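PDB 3HVN: hemolysin from Streptococcus suis, which probably lyses host cells by binding cholesterol-containing membranes, changing shape and assembling there into an oligomeric pore. Local coordinates for residues A[187-195]-A[378-386]; A[275-285]-A[316-327]. The protein carries 1 engineered substitution. One frame throughout, in Å; residues are numbered along the deposited sequence.

Interaction 1: A[187-195]-A[378-386]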
# COMPACT_ATOMS: atom_id res chain seq x y z
N ALA A 187 0.22 2.87 4.25
CA ALA A 187 0.07 4.27 4.64
C ALA A 187 1.11 4.70 5.66
O ALA A 187 1.28 4.05 6.70
CB ALA A 187 -1.33 4.53 5.16
N TYR A 188 1.81 5.79 5.37
CA TYR A 188 2.81 6.34 6.28
C TYR A 188 2.73 7.86 6.36
O TYR A 188 2.97 8.45 7.42
CB TYR A 188 4.22 5.91 5.86
CG TYR A 188 4.46 4.42 5.93
CD1 TYR A 188 4.41 3.64 4.78
CD2 TYR A 188 4.73 3.79 7.14
CE1 TYR A 188 4.63 2.27 4.84
CE2 TYR A 188 4.95 2.43 7.21
CZ TYR A 188 4.90 1.68 6.05
OH TYR A 188 5.12 0.32 6.11
N SER A 189 2.41 8.49 5.24
CA SER A 189 2.35 9.95 5.18
C SER A 189 1.30 10.47 4.21
O SER A 189 1.20 10.01 3.06
CB SER A 189 3.73 10.53 4.82
OG SER A 189 3.68 11.94 4.74
N MET A 190 0.52 11.44 4.68
CA MET A 190 -0.50 12.08 3.85
C MET A 190 0.12 12.55 2.54
O MET A 190 -0.49 12.43 1.48
CB MET A 190 -1.13 13.25 4.59
CG MET A 190 -2.09 14.07 3.74
SD MET A 190 -3.40 13.08 3.01
CE MET A 190 -4.14 12.37 4.48
N SER A 191 1.33 13.09 2.62
CA SER A 191 2.03 13.59 1.44
C SER A 191 2.42 12.45 0.50
O SER A 191 2.22 12.55 -0.72
CB SER A 191 3.26 14.39 1.84
OG SER A 191 4.17 13.60 2.59
N GLN A 192 2.98 11.38 1.05
CA GLN A 192 3.39 10.24 0.24
C GLN A 192 2.17 9.59 -0.41
O GLN A 192 2.25 9.10 -1.54
CB GLN A 192 4.20 9.23 1.07
CG GLN A 192 3.39 8.41 2.06
CD GLN A 192 2.96 7.07 1.49
OE1 GLN A 192 3.46 6.63 0.46
NE2 GLN A 192 2.03 6.41 2.18
N LEU A 193 1.05 9.60 0.29
CA LEU A 193 -0.21 9.15 -0.30
C LEU A 193 -0.63 10.13 -1.39
O LEU A 193 -1.13 9.73 -2.44
CB LEU A 193 -1.30 9.04 0.77
CG LEU A 193 -1.09 7.95 1.81
CD1 LEU A 193 -2.13 8.05 2.91
CD2 LEU A 193 -1.12 6.57 1.16
N LYS A 194 -0.41 11.42 -1.12
CA LYS A 194 -0.69 12.48 -2.09
C LYS A 194 0.16 12.30 -3.34
O LYS A 194 -0.18 12.79 -4.41
CB LYS A 194 -0.42 13.85 -1.47
CG LYS A 194 -1.47 14.31 -0.47
CD LYS A 194 -2.53 15.17 -1.13
CE LYS A 194 -1.94 16.51 -1.56
NZ LYS A 194 -2.99 17.49 -1.92
N THR A 195 1.28 11.59 -3.18
CA THR A 195 2.15 11.29 -4.30
C THR A 195 1.71 10.00 -4.98
O THR A 195 1.77 9.88 -6.20
CB THR A 195 3.62 11.16 -3.85
OG1 THR A 195 4.07 12.41 -3.33
CG2 THR A 195 4.51 10.76 -5.03
N SER A 378 5.74 14.06 -9.19
CA SER A 378 5.52 14.38 -7.79
C SER A 378 6.48 13.62 -6.88
O SER A 378 6.56 12.39 -6.94
CB SER A 378 4.07 14.09 -7.39
OG SER A 378 3.81 14.50 -6.06
N ASN A 379 7.20 14.36 -6.05
CA ASN A 379 8.12 13.75 -5.09
C ASN A 379 7.66 13.98 -3.66
O ASN A 379 7.03 14.99 -3.35
CB ASN A 379 9.54 14.31 -5.28
CG ASN A 379 10.25 13.70 -6.47
OD1 ASN A 379 9.88 12.62 -6.94
ND2 ASN A 379 11.27 14.38 -6.96
N SER A 380 7.98 13.04 -2.77
CA SER A 380 7.61 13.18 -1.37
C SER A 380 8.41 12.27 -0.45
O SER A 380 8.29 11.05 -0.51
CB SER A 380 6.11 12.93 -1.18
OG SER A 380 5.74 13.08 0.17
N GLU A 381 9.22 12.87 0.42
CA GLU A 381 9.92 12.12 1.45
C GLU A 381 8.96 11.79 2.59
O GLU A 381 8.06 12.58 2.89
CB GLU A 381 11.12 12.91 1.97
CG GLU A 381 12.33 12.89 1.04
CD GLU A 381 13.50 13.68 1.59
OE1 GLU A 381 13.27 14.76 2.18
OE2 GLU A 381 14.65 13.23 1.44
N TYR A 382 9.15 10.63 3.21
CA TYR A 382 8.28 10.20 4.29
C TYR A 382 9.02 9.29 5.26
O TYR A 382 10.19 8.96 5.05
CB TYR A 382 7.05 9.49 3.74
CG TYR A 382 7.34 8.13 3.16
CD1 TYR A 382 7.91 7.99 1.90
CD2 TYR A 382 7.04 6.98 3.87
CE1 TYR A 382 8.19 6.74 1.38
CE2 TYR A 382 7.31 5.72 3.35
CZ TYR A 382 7.88 5.61 2.10
OH TYR A 382 8.14 4.37 1.58
N ILE A 383 8.33 8.87 6.31
CA ILE A 383 8.92 7.99 7.31
C ILE A 383 8.25 6.63 7.35
O ILE A 383 7.07 6.52 7.67
CB ILE A 383 8.85 8.61 8.72
CG1 ILE A 383 9.63 9.92 8.77
CG2 ILE A 383 9.38 7.64 9.76
CD1 ILE A 383 11.10 9.77 8.46
N GLU A 384 9.00 5.59 7.00
CA GLU A 384 8.51 4.23 7.11
C GLU A 384 8.76 3.71 8.52
O GLU A 384 9.91 3.55 8.94
CB GLU A 384 9.19 3.32 6.08
CG GLU A 384 8.85 1.84 6.24
CD GLU A 384 9.37 0.99 5.10
OE1 GLU A 384 9.44 1.50 3.96
OE2 GLU A 384 9.71 -0.18 5.34
N THR A 385 7.67 3.46 9.24
CA THR A 385 7.76 3.00 10.62
C THR A 385 7.44 1.51 10.72
O THR A 385 6.29 1.11 10.57
CB THR A 385 6.80 3.78 11.54
OG1 THR A 385 6.93 5.19 11.28
CG2 THR A 385 7.12 3.50 13.00
N THR A 386 8.47 0.71 10.96
CA THR A 386 8.29 -0.73 11.10
C THR A 386 8.67 -1.20 12.50
O THR A 386 9.76 -0.89 13.00
CB THR A 386 9.11 -1.51 10.05
OG1 THR A 386 8.98 -2.92 10.29
CG2 THR A 386 10.58 -1.13 10.11

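Interaction 2: A[275-285]-A[316-327]. With CFH (1,1,1,3,3,3-hexafluoropropan-2-ol), chain B.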
# COMPACT_ATOMS: atom_id res chain seq x y z
N GLY A 275 -15.34 3.46 -15.59
CA GLY A 275 -15.59 2.25 -14.83
C GLY A 275 -15.99 2.54 -13.40
O GLY A 275 -16.72 3.50 -13.14
N ARG A 276 -15.52 1.72 -12.47
CA ARG A 276 -15.80 1.92 -11.05
C ARG A 276 -14.52 2.17 -10.27
O ARG A 276 -13.63 1.32 -10.24
CB ARG A 276 -16.52 0.70 -10.47
CG ARG A 276 -17.93 0.49 -10.97
CD ARG A 276 -18.64 -0.59 -10.17
NE ARG A 276 -18.83 -0.21 -8.77
CZ ARG A 276 -17.99 -0.52 -7.79
NH1 ARG A 276 -16.91 -1.24 -8.04
NH2 ARG A 276 -18.25 -0.13 -6.55
N SER A 277 -14.43 3.32 -9.62
CA SER A 277 -13.26 3.63 -8.80
C SER A 277 -13.55 3.38 -7.33
O SER A 277 -14.54 3.89 -6.78
CB SER A 277 -12.80 5.07 -9.02
OG SER A 277 -11.54 5.30 -8.41
N MET A 278 -12.69 2.60 -6.69
CA MET A 278 -12.89 2.23 -5.29
C MET A 278 -11.61 2.40 -4.47
O MET A 278 -10.71 1.58 -4.54
CB MET A 278 -13.37 0.78 -5.20
CG MET A 278 -13.71 0.32 -3.79
SD MET A 278 -14.22 -1.41 -3.75
CE MET A 278 -15.48 -1.41 -5.02
N PHE A 279 -11.55 3.48 -3.70
CA PHE A 279 -10.40 3.73 -2.84
C PHE A 279 -10.63 3.13 -1.46
O PHE A 279 -11.42 3.65 -0.67
CB PHE A 279 -10.12 5.23 -2.73
CG PHE A 279 -9.60 5.84 -4.01
CD1 PHE A 279 -10.47 6.17 -5.03
CD2 PHE A 279 -8.25 6.07 -4.18
CE1 PHE A 279 -10.00 6.72 -6.20
CE2 PHE A 279 -7.77 6.62 -5.35
CZ PHE A 279 -8.65 6.95 -6.37
N ILE A 280 -9.94 2.03 -1.17
CA ILE A 280 -10.17 1.29 0.06
C ILE A 280 -9.05 1.47 1.08
O ILE A 280 -7.87 1.45 0.73
CB ILE A 280 -10.35 -0.22 -0.22
CG1 ILE A 280 -11.11 -0.43 -1.53
CG2 ILE A 280 -11.05 -0.90 0.93
CD1 ILE A 280 -11.27 -1.88 -1.91
N LYS A 281 -9.44 1.65 2.34
CA LYS A 281 -8.48 1.76 3.43
C LYS A 281 -8.58 0.54 4.33
O LYS A 281 -9.64 0.27 4.89
CB LYS A 281 -8.72 3.05 4.23
CG LYS A 281 -7.67 3.34 5.29
CD LYS A 281 -7.92 2.56 6.57
CE LYS A 281 -9.16 3.04 7.29
NZ LYS A 281 -9.41 2.29 8.55
N LEU A 282 -7.48 -0.19 4.47
CA LEU A 282 -7.47 -1.40 5.28
C LEU A 282 -6.57 -1.26 6.51
O LEU A 282 -5.36 -1.11 6.38
CB LEU A 282 -7.00 -2.60 4.45
CG LEU A 282 -7.95 -3.17 3.39
CD1 LEU A 282 -8.15 -2.18 2.26
CD2 LEU A 282 -7.41 -4.49 2.87
N GLU A 283 -7.17 -1.31 7.70
CA GLU A 283 -6.39 -1.25 8.93
C GLU A 283 -6.44 -2.56 9.71
O GLU A 283 -7.49 -3.22 9.79
CB GLU A 283 -6.81 -0.08 9.81
CG GLU A 283 -8.16 -0.25 10.48
CD GLU A 283 -8.31 0.61 11.72
OE1 GLU A 283 -7.27 1.03 12.28
OE2 GLU A 283 -9.46 0.86 12.14
N THR A 284 -5.30 -2.93 10.27
CA THR A 284 -5.18 -4.15 11.07
C THR A 284 -4.13 -3.98 12.17
O THR A 284 -3.11 -3.33 11.96
CB THR A 284 -4.78 -5.36 10.19
OG1 THR A 284 -5.74 -5.51 9.13
CG2 THR A 284 -4.73 -6.63 11.02
N SER A 285 -4.39 -4.57 13.33
CA SER A 285 -3.48 -4.47 14.46
C SER A 285 -2.39 -5.53 14.39
O SER A 285 -1.76 -5.86 15.40
CB SER A 285 -4.25 -4.59 15.78
OG SER A 285 -3.40 -4.38 16.89
N ASN A 316 -8.66 -9.55 11.74
CA ASN A 316 -8.50 -8.23 12.35
C ASN A 316 -8.43 -7.12 11.31
O ASN A 316 -7.86 -6.06 11.56
CB ASN A 316 -7.26 -8.20 13.24
CG ASN A 316 -7.37 -9.15 14.43
OD1 ASN A 316 -8.46 -9.53 14.84
ND2 ASN A 316 -6.22 -9.52 14.98
N THR A 317 -9.00 -7.37 10.14
CA THR A 317 -8.99 -6.39 9.05
C THR A 317 -10.23 -5.50 9.05
O THR A 317 -11.29 -5.89 8.55
CB THR A 317 -8.87 -7.07 7.67
OG1 THR A 317 -9.44 -8.38 7.72
CG2 THR A 317 -7.41 -7.18 7.25
N SER A 318 -10.08 -4.31 9.62
CA SER A 318 -11.16 -3.33 9.61
C SER A 318 -10.91 -2.33 8.49
O SER A 318 -9.85 -1.72 8.41
CB SER A 318 -11.26 -2.62 10.97
OG SER A 318 -9.98 -2.31 11.49
N PHE A 319 -11.91 -2.16 7.62
CA PHE A 319 -11.72 -1.36 6.42
C PHE A 319 -12.67 -0.18 6.32
O PHE A 319 -13.67 -0.11 7.04
CB PHE A 319 -11.87 -2.24 5.17
CG PHE A 319 -13.28 -2.35 4.68
CD1 PHE A 319 -13.71 -1.62 3.59
CD2 PHE A 319 -14.19 -3.19 5.32
CE1 PHE A 319 -15.01 -1.71 3.13
CE2 PHE A 319 -15.49 -3.29 4.87
CZ PHE A 319 -15.90 -2.55 3.78
N SER A 320 -12.36 0.74 5.41
CA SER A 320 -13.24 1.85 5.09
C SER A 320 -13.00 2.25 3.64
O SER A 320 -11.89 2.63 3.27
CB SER A 320 -12.98 3.04 6.02
OG SER A 320 -11.69 3.58 5.82
N ALA A 321 -14.04 2.15 2.82
CA ALA A 321 -13.89 2.36 1.38
C ALA A 321 -14.70 3.53 0.84
O ALA A 321 -15.86 3.74 1.22
CB ALA A 321 -14.24 1.08 0.63
N TYR A 322 -14.07 4.30 -0.05
CA TYR A 322 -14.74 5.36 -0.78
C TYR A 322 -14.90 4.92 -2.23
O TYR A 322 -13.91 4.79 -2.96
CB TYR A 322 -13.91 6.65 -0.71
CG TYR A 322 -14.47 7.80 -1.51
CD1 TYR A 322 -14.21 7.93 -2.86
CD2 TYR A 322 -15.27 8.77 -0.90
CE1 TYR A 322 -14.72 8.98 -3.60
CE2 TYR A 322 -15.78 9.82 -1.63
CZ TYR A 322 -15.51 9.93 -2.98
OH TYR A 322 -16.02 10.98 -3.71
N ILE A 323 -16.14 4.68 -2.64
CA ILE A 323 -16.40 4.13 -3.97
C ILE A 323 -17.23 5.08 -4.82
O ILE A 323 -18.06 5.84 -4.30
CB ILE A 323 -17.11 2.76 -3.88
CG1 ILE A 323 -18.63 2.92 -3.79
CG2 ILE A 323 -16.58 1.95 -2.70
CD1 ILE A 323 -19.34 2.88 -5.13
N PHE A 324 -17.01 5.04 -6.13
CA PHE A 324 -17.85 5.78 -7.07
C PHE A 324 -17.80 5.18 -8.47
O PHE A 324 -16.74 4.77 -8.95
CB PHE A 324 -17.49 7.27 -7.09
CG PHE A 324 -16.10 7.56 -7.57
CD1 PHE A 324 -15.04 7.61 -6.68
CD2 PHE A 324 -15.86 7.81 -8.91
CE1 PHE A 324 -13.76 7.89 -7.13
CE2 PHE A 324 -14.58 8.09 -9.36
CZ PHE A 324 -13.53 8.13 -8.47
N GLY A 325 -18.96 5.13 -9.11
CA GLY A 325 -19.09 4.53 -10.43
C GLY A 325 -19.81 3.20 -10.38
O GLY A 325 -19.80 2.52 -9.36
N GLY A 326 -20.45 2.83 -11.49
CA GLY A 326 -21.15 1.57 -11.58
C GLY A 326 -22.53 1.60 -10.94
O GLY A 326 -23.54 1.65 -11.63
N ASP A 327 -22.56 1.56 -9.61
CA ASP A 327 -23.82 1.56 -8.88
C ASP A 327 -24.63 2.82 -9.17
O ASP A 327 -25.86 2.79 -9.20
CB ASP A 327 -23.57 1.43 -7.37
CG ASP A 327 -22.78 2.60 -6.80
OD1 ASP A 327 -22.00 3.22 -7.55
OD2 ASP A 327 -22.94 2.90 -5.60
F7 CFH B . -23.31 -0.97 -0.29
C1 CFH B . -23.17 -1.42 -1.53
F5 CFH B . -22.11 -2.21 -1.59
F6 CFH B . -24.25 -2.09 -1.88
C2 CFH B . -22.99 -0.23 -2.47
O4 CFH B . -22.06 0.70 -1.89
C3 CFH B . -22.45 -0.70 -3.82
F10 CFH B . -23.15 -1.74 -4.24
F8 CFH B . -21.18 -1.06 -3.69
F9 CFH B . -22.54 0.28 -4.69

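Interaction 1: A[187-195]-A[378-386]
Y188 lies along the strand segment 378-386, with E384 against one face of its ring. CA of E384 sits 4.2 Å from the ring centroid, a CH-pi contact offset toward the rim. The E384 side chain runs beside the ring in the same direction, its carboxylate plane 22° from the ring plane. E384 makes a salt bridge to K82, on strand 73-88. Y188 also meets a second tyrosine, Y382, obliquely. CB of Y188 is 3.6 Å from CD2 of Y382, and the two ring planes are inclined by 34°. With CG between backbone N and carbonyl carbon (chi1 71°), the Y382 ring lies against Q192 CB as well as Y188 CB. CB of S189 meets CB of Y382 at 3.6 Å.

Further along, the contact turns polar. The hydroxyls of S191 and S380 hydrogen-bond, OG to OG at 2.9 Å. S189 OG, at the helix N-cap position, bonds to S191 OG at 2.8 Å. This gives a bent chain of three serine hydroxyls; which acceptor the S191 proton serves is not settled. At the far end, T195 OG1 makes a weak hydrogen bond of 3.4 Å to S378 OG. T195 OG1 also has S191 O within reach at 3.2 Å.

The helix runs roughly antiparallel to the strand, with axes 7.5 Å apart at closest. In related cytolysins this helical cluster is the first of two that refold into transmembrane hairpins, so the contact probably has to part during insertion. The strand is part of 376-401, whose neighbour 73-88 sends I84 against both Q192 and S380. The opposite side of helix 190-196, at M190 and L193, packs on helices 201-208 and 212-217.

Interaction 2: A[275-285]-A[316-327]
S277 and F324 form one of four hydrogen-bonded pairs that join these antiparallel strands; F279 with Y322, K281 with S320 and E283 with S318 are the others. Each pair makes two backbone bonds. The N-H of Y322 points almost straight at F279 O (2.8 Å, 172° at the hydrogen). E283 O is gripped twice: it takes S318 N, and also S318 OG at 3.1 Å, which comes from above the carbonyl plane.

Among the side chains, S277 CB sits over one face of the F324 ring, 3.6 Å from the centroid. F324 folds back onto it with CG between backbone N and carbonyl carbon (chi1 64°). CE1 of F324 also meets CE1 of F279 at the edge of the F279 ring, 4.0 Å away. On the other face of the sheet, M278 CG lies alongside I323 CG2 at 3.5 Å. I280 CG2 touches both A321 CB and F319 CD1. Helix 339-350 covers this face at M278, I280 and F319, and helix 291-300 covers L282.

These strands belong to the curved central sheet of the cholesterol-dependent cytolysins. The chain between them holds helices 291-300 and 312-315, which in relatives form the second cluster that unfolds into a membrane hairpin. Strand 221-236 pairs with the outer side of 276-284, and 333-338 with the outer side of 318-324.

Polar side chains gather on the face of S277 and F324. K281 NZ makes a long salt bridge to E283 OE2 (3.9 Å). S320 OG bonds to L208 O, outside the two strands. At the far end, R276 runs past the G325-G326 turn, with NE 3.0 Å from G325 O. NH2 of R276 lies near I323 CD1. Beyond the turn, the poorly ordered D327 joins T333 and I345 around a bound hexafluoropropanol.

Overall arrangement
From the N terminus the chain first reaches 187-195, just after strand 179-186. It then runs through 221-236 and lays down 275-285. A detour of 30 residues, containing helices 291-300 and 312-315, ends at 316-327, where interaction 2 closes its loop. The chain goes on through 333-338 and helix 339-350 before 378-386 closes interaction 1. Interaction 2 is therefore nested inside interaction 1. Their centres are 19 Å apart and they do not touch. Strand 221-236 links them, since it pairs with 276-284 and V222 makes a backbone hydrogen bond with A187. Interaction 2 joins two neighbouring strands of the central sheet. Interaction 1 ties a helix beside that sheet to the long strand 376-401.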